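PDB 3I4G: SusD-like carbohydrate binding protein BF1063 from Bacteroides fragilis NCTC 9343, which probably binds carbohydrate at the outer membrane of the bacterium, as a member of the SusD family of glycan-binding proteins would. Local coordinates for residues 127-138 / 199-210; 191-199 / 250-258. All coordinates share one frame; numbering follows the deposited sequence.

Contact 1: 127-138 / 199-210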
loop_
_atom_site.group_PDB
_atom_site.type_symbol
_atom_site.label_atom_id
_atom_site.label_comp_id
_atom_site.label_asym_id
_atom_site.label_seq_id
_atom_site.Cartn_x
_atom_site.Cartn_y
_atom_site.Cartn_z
ATOM N N PHE A 127 -0.766 -19.646 0.981
ATOM C CA PHE A 127 -0.898 -18.236 1.341
ATOM C C PHE A 127 -0.487 -17.359 0.187
ATOM O O PHE A 127 -1.210 -16.460 -0.211
ATOM C CB PHE A 127 -0.038 -17.917 2.563
ATOM C CG PHE A 127 0.140 -16.434 2.803
ATOM C CD1 PHE A 127 -0.874 -15.690 3.385
ATOM C CD2 PHE A 127 1.314 -15.797 2.442
ATOM C CE1 PHE A 127 -0.714 -14.326 3.602
ATOM C CE2 PHE A 127 1.461 -14.428 2.674
ATOM C CZ PHE A 127 0.433 -13.703 3.250
ATOM N N LEU A 128 0.689 -17.618 -0.364
ATOM C CA LEU A 128 1.209 -16.812 -1.464
ATOM C C LEU A 128 0.295 -16.874 -2.687
ATOM O O LEU A 128 -0.007 -15.833 -3.277
ATOM C CB LEU A 128 2.635 -17.233 -1.818
ATOM C CG LEU A 128 3.674 -16.894 -0.763
ATOM C CD1 LEU A 128 4.994 -17.591 -1.071
ATOM C CD2 LEU A 128 3.893 -15.344 -0.618
ATOM N N ARG A 129 -0.186 -18.059 -3.053
ATOM C CA ARG A 129 -1.088 -18.174 -4.184
ATOM C C ARG A 129 -2.376 -17.402 -3.927
ATOM O O ARG A 129 -2.888 -16.680 -4.805
ATOM C CB ARG A 129 -1.389 -19.658 -4.451
ATOM C CG ARG A 129 -2.396 -19.861 -5.574
ATOM C CD ARG A 129 -2.644 -21.344 -5.874
ATOM N NE ARG A 129 -3.275 -22.042 -4.768
ATOM C CZ ARG A 129 -3.668 -23.313 -4.823
ATOM N NH1 ARG A 129 -3.500 -24.024 -5.920
ATOM N NH2 ARG A 129 -4.251 -23.862 -3.783
ATOM N N ALA A 130 -2.924 -17.544 -2.736
ATOM C CA ALA A 130 -4.162 -16.860 -2.419
ATOM C C ALA A 130 -4.038 -15.337 -2.412
ATOM O O ALA A 130 -4.989 -14.656 -2.822
ATOM C CB ALA A 130 -4.728 -17.338 -1.099
ATOM N N THR A 131 -2.888 -14.813 -2.004
ATOM C CA THR A 131 -2.715 -13.376 -2.073
ATOM C C THR A 131 -2.824 -12.893 -3.512
ATOM O O THR A 131 -3.361 -11.828 -3.752
ATOM C CB THR A 131 -1.406 -12.829 -1.477
ATOM O OG1 THR A 131 -0.267 -13.304 -2.206
ATOM C CG2 THR A 131 -1.279 -13.111 0.012
ATOM N N GLN A 132 -2.361 -13.660 -4.483
ATOM C CA GLN A 132 -2.452 -13.206 -5.871
ATOM C C GLN A 132 -3.891 -13.127 -6.313
ATOM O O GLN A 132 -4.271 -12.160 -6.961
ATOM C CB GLN A 132 -1.648 -14.139 -6.789
ATOM C CG GLN A 132 -0.196 -14.320 -6.369
ATOM C CD GLN A 132 0.547 -13.014 -6.231
ATOM O OE1 GLN A 132 0.994 -12.441 -7.221
ATOM N NE2 GLN A 132 0.707 -12.540 -4.985
ATOM N N TYR A 133 -4.700 -14.137 -5.984
ATOM C CA TYR A 133 -6.112 -14.102 -6.320
ATOM C C TYR A 133 -6.832 -12.970 -5.560
ATOM O O TYR A 133 -7.751 -12.389 -6.086
ATOM C CB TYR A 133 -6.768 -15.473 -6.089
ATOM C CG TYR A 133 -6.402 -16.429 -7.180
ATOM C CD1 TYR A 133 -6.873 -16.228 -8.460
ATOM C CD2 TYR A 133 -5.547 -17.506 -6.952
ATOM C CE1 TYR A 133 -6.522 -17.073 -9.483
ATOM C CE2 TYR A 133 -5.221 -18.387 -7.973
ATOM C CZ TYR A 133 -5.704 -18.148 -9.231
ATOM O OH TYR A 133 -5.381 -18.993 -10.330
ATOM N N PHE A 134 -6.408 -12.663 -4.333
ATOM C CA PHE A 134 -6.976 -11.571 -3.567
ATOM C C PHE A 134 -6.811 -10.252 -4.308
ATOM O O PHE A 134 -7.780 -9.495 -4.448
ATOM C CB PHE A 134 -6.312 -11.518 -2.164
ATOM C CG PHE A 134 -6.554 -10.227 -1.440
ATOM C CD1 PHE A 134 -7.700 -10.016 -0.711
ATOM C CD2 PHE A 134 -5.637 -9.199 -1.529
ATOM C CE1 PHE A 134 -7.937 -8.828 -0.105
ATOM C CE2 PHE A 134 -5.860 -7.993 -0.907
ATOM C CZ PHE A 134 -7.024 -7.817 -0.202
ATOM N N TYR A 135 -5.623 -9.976 -4.782
ATOM C CA TYR A 135 -5.409 -8.749 -5.534
ATOM C C TYR A 135 -6.070 -8.781 -6.934
ATOM O O TYR A 135 -6.688 -7.811 -7.342
ATOM C CB TYR A 135 -3.919 -8.426 -5.633
ATOM C CG TYR A 135 -3.259 -8.063 -4.339
ATOM C CD1 TYR A 135 -3.520 -6.841 -3.740
ATOM C CD2 TYR A 135 -2.346 -8.895 -3.729
ATOM C CE1 TYR A 135 -2.923 -6.510 -2.538
ATOM C CE2 TYR A 135 -1.757 -8.578 -2.536
ATOM C CZ TYR A 135 -2.065 -7.377 -1.945
ATOM O OH TYR A 135 -1.456 -7.036 -0.760
ATOM N N LEU A 136 -5.983 -9.899 -7.648
ATOM C CA LEU A 136 -6.717 -9.997 -8.914
ATOM C C LEU A 136 -8.200 -9.734 -8.732
ATOM O O LEU A 136 -8.833 -9.017 -9.513
ATOM C CB LEU A 136 -6.487 -11.351 -9.550
ATOM C CG LEU A 136 -5.092 -11.654 -10.088
ATOM C CD1 LEU A 136 -4.995 -13.129 -10.379
ATOM C CD2 LEU A 136 -4.805 -10.821 -11.318
ATOM N N ALA A 137 -8.786 -10.364 -7.729
ATOM C CA ALA A 137 -10.207 -10.210 -7.407
ATOM C C ALA A 137 -10.560 -8.791 -6.954
ATOM O O ALA A 137 -11.688 -8.372 -7.143
ATOM C CB ALA A 137 -10.635 -11.210 -6.288
ATOM N N SER A 138 -9.605 -8.072 -6.364
ATOM C CA SER A 138 -9.863 -6.706 -5.970
ATOM C C SER A 138 -10.042 -5.771 -7.162
ATOM O O SER A 138 -10.839 -4.821 -7.099
ATOM C CB SER A 138 -8.713 -6.185 -5.105
ATOM O OG SER A 138 -8.623 -6.863 -3.854
ATOM N N ALA A 199 -0.350 -13.203 9.412
ATOM C CA ALA A 199 -0.356 -12.652 8.042
ATOM C C ALA A 199 -1.514 -13.243 7.250
ATOM O O ALA A 199 -2.258 -12.515 6.561
ATOM C CB ALA A 199 0.995 -12.900 7.338
ATOM N N ALA A 200 -1.683 -14.560 7.337
ATOM C CA ALA A 200 -2.806 -15.188 6.653
ATOM C C ALA A 200 -4.155 -14.716 7.211
ATOM O O ALA A 200 -5.097 -14.494 6.454
ATOM C CB ALA A 200 -2.661 -16.742 6.696
ATOM N N LEU A 201 -4.268 -14.569 8.539
ATOM C CA LEU A 201 -5.502 -14.064 9.119
ATOM C C LEU A 201 -5.795 -12.612 8.694
ATOM O O LEU A 201 -6.973 -12.238 8.568
ATOM C CB LEU A 201 -5.496 -14.159 10.668
ATOM C CG LEU A 201 -5.477 -15.540 11.269
ATOM C CD1 LEU A 201 -5.165 -15.491 12.769
ATOM C CD2 LEU A 201 -6.819 -16.185 11.002
ATOM N N ALA A 202 -4.770 -11.781 8.496
ATOM C CA ALA A 202 -4.994 -10.405 8.092
ATOM C C ALA A 202 -5.516 -10.365 6.669
ATOM O O ALA A 202 -6.427 -9.600 6.363
ATOM C CB ALA A 202 -3.714 -9.599 8.222
ATOM N N PHE A 203 -4.954 -11.197 5.784
ATOM C CA PHE A 203 -5.504 -11.285 4.440
ATOM C C PHE A 203 -6.896 -11.906 4.418
ATOM O O PHE A 203 -7.730 -11.502 3.612
ATOM C CB PHE A 203 -4.554 -12.015 3.488
ATOM C CG PHE A 203 -3.511 -11.112 2.923
ATOM C CD1 PHE A 203 -3.771 -10.418 1.755
ATOM C CD2 PHE A 203 -2.289 -10.911 3.544
ATOM C CE1 PHE A 203 -2.844 -9.546 1.207
ATOM C CE2 PHE A 203 -1.342 -10.046 2.975
ATOM C CZ PHE A 203 -1.650 -9.338 1.834
ATOM N N LEU A 204 -7.152 -12.843 5.309
ATOM C CA LEU A 204 -8.517 -13.350 5.482
ATOM C C LEU A 204 -9.453 -12.209 5.830
ATOM O O LEU A 204 -10.539 -12.084 5.252
ATOM C CB LEU A 204 -8.567 -14.408 6.592
ATOM C CG LEU A 204 -9.915 -14.960 6.984
ATOM C CD1 LEU A 204 -10.602 -15.609 5.766
ATOM C CD2 LEU A 204 -9.759 -15.972 8.109
ATOM N N GLY A 205 -9.091 -11.398 6.813
ATOM C CA GLY A 205 -9.900 -10.248 7.167
ATOM C C GLY A 205 -10.120 -9.293 6.026
ATOM O O GLY A 205 -11.253 -8.830 5.821
ATOM N N ARG A 206 -9.079 -8.970 5.257
ATOM C CA ARG A 206 -9.271 -8.091 4.118
ATOM C C ARG A 206 -10.202 -8.735 3.077
ATOM O O ARG A 206 -11.026 -8.039 2.455
ATOM C CB ARG A 206 -7.938 -7.747 3.423
ATOM C CG ARG A 206 -6.991 -6.810 4.147
ATOM C CD ARG A 206 -5.832 -6.505 3.229
ATOM N NE ARG A 206 -4.935 -5.472 3.725
ATOM C CZ ARG A 206 -3.939 -5.022 3.002
ATOM N NH1 ARG A 206 -3.686 -5.564 1.809
ATOM N NH2 ARG A 206 -3.179 -4.062 3.466
ATOM N N THR A 207 -10.076 -10.034 2.879
ATOM C CA THR A 207 -10.962 -10.752 1.934
ATOM C C THR A 207 -12.401 -10.607 2.391
ATOM O O THR A 207 -13.296 -10.299 1.597
ATOM C CB THR A 207 -10.563 -12.218 1.850
ATOM O OG1 THR A 207 -9.238 -12.312 1.328
ATOM C CG2 THR A 207 -11.519 -13.023 0.936
ATOM N N CYS A 208 -12.657 -10.803 3.672
ATOM C CA CYS A 208 -14.012 -10.681 4.174
ATOM C C CYS A 208 -14.563 -9.257 4.013
ATOM O O CYS A 208 -15.749 -9.071 3.751
ATOM C CB CYS A 208 -14.091 -11.095 5.640
ATOM S SG CYS A 208 -13.785 -12.826 6.023
HETATM N N MSE A 209 -13.733 -8.236 4.188
HETATM C CA MSE A 209 -14.228 -6.874 3.992
HETATM C C MSE A 209 -14.605 -6.663 2.511
HETATM O O MSE A 209 -15.548 -5.948 2.210
HETATM C CB MSE A 209 -13.223 -5.820 4.491
HETATM C CG MSE A 209 -12.964 -5.859 6.014
HETATM SE SE MSE A 209 -12.123 -4.222 6.676
HETATM C CE MSE A 209 -10.738 -4.068 5.379
ATOM N N LEU A 210 -13.874 -7.263 1.576
ATOM C CA LEU A 210 -14.251 -7.160 0.168
ATOM C C LEU A 210 -15.594 -7.817 -0.117
ATOM O O LEU A 210 -16.365 -7.370 -0.976
ATOM C CB LEU A 210 -13.195 -7.803 -0.743
ATOM C CG LEU A 210 -11.912 -7.076 -0.970
ATOM C CD1 LEU A 210 -11.028 -7.942 -1.881
ATOM C CD2 LEU A 210 -12.175 -5.684 -1.583
HETATM O O HOH W 1 -1.558 -4.509 0.017
#

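Contact 2: 191-199 / 250-258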
loop_
_atom_site.group_PDB
_atom_site.type_symbol
_atom_site.label_atom_id
_atom_site.label_comp_id
_atom_site.label_asym_id
_atom_site.label_seq_id
_atom_site.Cartn_x
_atom_site.Cartn_y
_atom_site.Cartn_z
ATOM N N GLU A 191 14.100 -16.070 10.081
ATOM C CA GLU A 191 12.968 -16.306 9.204
ATOM C C GLU A 191 12.203 -15.005 8.877
ATOM O O GLU A 191 11.112 -15.023 8.300
ATOM C CB GLU A 191 12.060 -17.374 9.841
ATOM C CG GLU A 191 12.666 -18.770 9.792
ATOM C CD GLU A 191 11.819 -19.829 10.455
ATOM O OE1 GLU A 191 10.682 -19.524 10.838
ATOM O OE2 GLU A 191 12.378 -20.935 10.621
ATOM N N ALA A 192 12.826 -13.846 9.138
ATOM C CA ALA A 192 12.202 -12.575 8.812
ATOM C C ALA A 192 11.760 -12.534 7.374
ATOM O O ALA A 192 12.551 -12.843 6.489
ATOM C CB ALA A 192 13.184 -11.412 9.085
ATOM N N GLY A 193 10.502 -12.161 7.155
ATOM C CA GLY A 193 9.929 -12.108 5.830
ATOM C C GLY A 193 8.998 -13.269 5.550
ATOM O O GLY A 193 8.129 -13.174 4.699
ATOM N N ARG A 194 9.174 -14.376 6.256
ATOM C CA ARG A 194 8.297 -15.559 6.056
ATOM C C ARG A 194 6.898 -15.282 6.596
ATOM O O ARG A 194 6.720 -14.529 7.573
ATOM C CB ARG A 194 8.865 -16.791 6.740
ATOM C CG ARG A 194 10.249 -17.214 6.287
ATOM C CD ARG A 194 10.288 -18.120 5.106
ATOM N NE ARG A 194 9.745 -19.476 5.347
ATOM C CZ ARG A 194 10.397 -20.517 5.852
ATOM N NH1 ARG A 194 11.616 -20.414 6.342
ATOM N NH2 ARG A 194 9.770 -21.672 5.968
ATOM N N ALA A 195 5.895 -15.869 5.961
ATOM C CA ALA A 195 4.487 -15.691 6.360
ATOM C C ALA A 195 4.127 -16.394 7.663
ATOM O O ALA A 195 4.397 -17.567 7.815
ATOM C CB ALA A 195 3.541 -16.184 5.247
ATOM N N CYS A 196 3.531 -15.657 8.589
ATOM C CA CYS A 196 3.035 -16.229 9.814
ATOM C C CYS A 196 1.507 -16.369 9.817
ATOM O O CYS A 196 0.816 -15.865 8.943
ATOM C CB CYS A 196 3.487 -15.398 11.024
ATOM S SG CYS A 196 2.739 -13.799 11.174
ATOM N N LYS A 197 0.996 -17.057 10.823
ATOM C CA LYS A 197 -0.417 -17.279 11.002
ATOM C C LYS A 197 -1.188 -15.970 10.883
ATOM O O LYS A 197 -2.182 -15.856 10.175
ATOM C CB LYS A 197 -0.633 -17.919 12.390
ATOM C CG LYS A 197 -2.057 -18.237 12.734
ATOM C CD LYS A 197 -2.200 -18.910 14.112
ATOM C CE LYS A 197 -1.362 -20.166 14.312
ATOM N NZ LYS A 197 -1.845 -21.254 13.409
ATOM N N GLN A 198 -0.725 -14.962 11.610
ATOM C CA GLN A 198 -1.375 -13.648 11.606
ATOM C C GLN A 198 -1.361 -12.965 10.248
ATOM O O GLN A 198 -2.277 -12.176 9.966
ATOM C CB GLN A 198 -0.735 -12.748 12.671
ATOM C CG GLN A 198 -1.042 -13.165 14.110
ATOM C CD GLN A 198 -0.032 -14.124 14.719
ATOM O OE1 GLN A 198 0.678 -14.898 14.007
ATOM N NE2 GLN A 198 0.077 -14.066 16.061
ATOM N N ALA A 199 -0.350 -13.203 9.412
ATOM C CA ALA A 199 -0.356 -12.652 8.042
ATOM C C ALA A 199 -1.514 -13.243 7.250
ATOM O O ALA A 199 -2.258 -12.515 6.561
ATOM C CB ALA A 199 0.995 -12.900 7.338
ATOM N N GLU A 250 4.780 -4.996 15.625
ATOM C CA GLU A 250 3.677 -4.422 14.839
ATOM C C GLU A 250 3.667 -4.888 13.381
ATOM O O GLU A 250 2.596 -5.152 12.816
ATOM C CB GLU A 250 3.728 -2.899 14.875
ATOM C CG GLU A 250 2.698 -2.228 13.965
ATOM C CD GLU A 250 2.337 -0.825 14.346
ATOM O OE1 GLU A 250 2.840 -0.315 15.364
ATOM O OE2 GLU A 250 1.499 -0.250 13.603
ATOM N N ASN A 251 4.838 -5.001 12.774
ATOM C CA ASN A 251 4.947 -5.366 11.361
ATOM C C ASN A 251 4.799 -6.886 11.231
ATOM O O ASN A 251 5.717 -7.638 11.471
ATOM C CB ASN A 251 6.258 -4.864 10.758
ATOM C CG ASN A 251 6.294 -3.354 10.598
ATOM O OD1 ASN A 251 5.244 -2.693 10.580
ATOM N ND2 ASN A 251 7.504 -2.797 10.511
ATOM N N ILE A 252 3.604 -7.299 10.850
ATOM C CA ILE A 252 3.209 -8.710 10.774
ATOM C C ILE A 252 3.742 -9.360 9.514
ATOM O O ILE A 252 4.272 -10.465 9.569
ATOM C CB ILE A 252 1.687 -8.819 10.864
ATOM C CG1 ILE A 252 1.237 -8.487 12.289
ATOM C CG2 ILE A 252 1.198 -10.233 10.485
ATOM C CD1 ILE A 252 -0.268 -8.202 12.457
ATOM N N PHE A 253 3.575 -8.685 8.381
ATOM C CA PHE A 253 4.054 -9.172 7.078
ATOM C C PHE A 253 4.707 -7.991 6.384
ATOM O O PHE A 253 4.144 -6.901 6.365
ATOM C CB PHE A 253 2.925 -9.812 6.248
ATOM C CG PHE A 253 3.417 -10.511 5.003
ATOM C CD1 PHE A 253 4.165 -11.662 5.089
ATOM C CD2 PHE A 253 3.128 -10.017 3.744
ATOM C CE1 PHE A 253 4.682 -12.258 3.948
ATOM C CE2 PHE A 253 3.632 -10.647 2.601
ATOM C CZ PHE A 253 4.406 -11.746 2.709
ATOM N N TYR A 254 5.856 -8.202 5.770
ATOM C CA TYR A 254 6.644 -7.126 5.185
ATOM C C TYR A 254 7.575 -7.654 4.135
ATOM O O TYR A 254 7.817 -8.886 4.035
ATOM C CB TYR A 254 7.446 -6.421 6.295
ATOM C CG TYR A 254 8.210 -7.353 7.192
ATOM C CD1 TYR A 254 9.428 -7.907 6.773
ATOM C CD2 TYR A 254 7.726 -7.694 8.456
ATOM C CE1 TYR A 254 10.134 -8.786 7.632
ATOM C CE2 TYR A 254 8.419 -8.534 9.285
ATOM C CZ TYR A 254 9.613 -9.069 8.883
ATOM O OH TYR A 254 10.299 -9.940 9.734
ATOM N N ILE A 255 8.136 -6.736 3.346
ATOM C CA ILE A 255 9.184 -7.046 2.384
ATOM C C ILE A 255 10.479 -6.411 2.874
ATOM O O ILE A 255 10.539 -5.191 3.068
ATOM C CB ILE A 255 8.862 -6.519 0.972
ATOM C CG1 ILE A 255 7.441 -6.849 0.509
ATOM C CG2 ILE A 255 9.911 -7.063 0.021
ATOM C CD1 ILE A 255 7.075 -8.362 0.543
ATOM N N GLN A 256 11.495 -7.245 3.118
ATOM C CA GLN A 256 12.791 -6.780 3.527
ATOM C C GLN A 256 13.723 -6.797 2.319
ATOM O O GLN A 256 13.834 -7.822 1.655
ATOM C CB GLN A 256 13.370 -7.655 4.641
ATOM C CG GLN A 256 14.772 -7.266 5.027
ATOM C CD GLN A 256 15.259 -8.042 6.192
ATOM O OE1 GLN A 256 15.501 -9.260 6.081
ATOM N NE2 GLN A 256 15.458 -7.371 7.292
ATOM N N TYR A 257 14.411 -5.691 2.068
ATOM C CA TYR A 257 15.411 -5.543 1.026
ATOM C C TYR A 257 16.778 -5.453 1.683
ATOM O O TYR A 257 16.983 -4.650 2.577
ATOM C CB TYR A 257 15.112 -4.293 0.222
ATOM C CG TYR A 257 13.784 -4.285 -0.479
ATOM C CD1 TYR A 257 12.652 -3.801 0.130
ATOM C CD2 TYR A 257 13.679 -4.706 -1.800
ATOM C CE1 TYR A 257 11.433 -3.786 -0.516
ATOM C CE2 TYR A 257 12.473 -4.705 -2.462
ATOM C CZ TYR A 257 11.367 -4.246 -1.819
ATOM O OH TYR A 257 10.173 -4.206 -2.499
ATOM N N LEU A 258 17.706 -6.280 1.221
ATOM C CA LEU A 258 19.090 -6.332 1.694
ATOM C C LEU A 258 19.968 -5.921 0.548
ATOM O O LEU A 258 19.914 -6.502 -0.550
ATOM C CB LEU A 258 19.458 -7.721 2.183
ATOM C CG LEU A 258 18.661 -8.276 3.363
ATOM C CD1 LEU A 258 19.201 -9.662 3.690
ATOM C CD2 LEU A 258 18.723 -7.406 4.603
HETATM O O HOH W 2 8.629 -11.177 2.794
HETATM O O HOH W 3 4.471 -12.882 8.317
#

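Contact 1: 127-138 / 199-210
F203 of helix 197-211 meets F127 and F134 of helix 116-139, and these three rings form an aromatic cluster at the heart of the contact. F134 receives the edge of F203 on one face in a T-shaped stack, with ring centroids 5.4 Å apart and planes at 89°. F127 in turn directs its own edge at the face of F203, in an offset edge-to-face pair. A CH-pi contact adds to this: T131 CG2 lies over the centre of the F203 ring, 3.9 Å from its centroid. The hydroxyl of Y135 comes in at the rim of F203, where Y135 OH is 3.5 Å from F203 CZ.

The axes of segments 127-138 and 199-210 come within 11.0 Å and diverge by 23°. They lie in the helical part of a SusD-family protein, a family placed in the TPR clan. Packing is knobs-into-holes: F134 fits among F203, R206, T207 and L210, while F203 fits among F127, T131, F134 and Y135. For F134, CG is anti to the backbone N (chi1 165°), which carries the ring across to the neighbouring helix. F134 CE1 is 3.7 Å from L210 CD1. Toward the start of both segments, F127 CD1 rests 3.9 Å from A200 CB.

Polar groups are satisfied within each helix, by water and by residues outside the pair. T207 OG1 donates to F203 O at 2.9 Å; that oxygen also accepts from T207 N, which arrives from the opposite face of its plane. S138 OG donates to F134 O and also bonds W456 NE1. A water joins the helices, bonded to Y135 OH and accepting from R206 NH1 at 3.0 Å. Outside the pair, W48 bonds Y135 OH, and E389 forms a salt bridge with R206 NE.

Contact 2: 191-199 / 250-258
A classic beta bulge at I252 and F253, both facing I385 of strand 380-386, marks the corner where 250-258 meets the start of helix 197-211. I252 CG2 is set against the first turn of that helix, 3.5 Å from A199 N and 3.9 Å from C196 SG. With CG1 beside the backbone N (chi1 -71°), CG2 stands anti to it and meets the helix start.

C196 is the N-cap. Its SG accepts a weak bond from A199 N; I252 CG2 packs on this same turn. F253 CB lies 3.8 Å from A199 CB, and the F253 ring reaches along the loop to A195 and the carbonyl of G193. The contact thus joins the loop entering helix 197-211, and its first turn, to the strand pair of 254-257 and antiparallel 380-386.

A type II turn from E191 to R194 forms the other end. G193 has a positive phi of 104°, a backbone shape that calls for glycine. Y254 lies alongside this turn, with OH 3.3 Å from A192 CB.

Two waters bridge the backbones. One donates to both G193 O and Y254 O. The other donates to R194 O and to I252 O (2.7 Å) and accepts from C196 N, gripping the loop at two points.

How the contacts relate
Contacts 1 and 2 share A199 and the helix 197-211, and their centres are about 15 Å apart. Contact 2 packs on the N-terminal end of that helix, while contact 1 runs along its length. They touch directly through F127, whose CD2 lies 3.6 Å from A195 CB and whose ring meets F253 edge-to-face. The aromatic cluster of contact 1 thus continues into contact 2. Strand 380-386 is a further bridge: V384 and I385 touch F203 and also bond the backbone of F253. A 1,2-ethanediol, probably from the crystallisation liquor, lies about 6 Å from the F253 side chain.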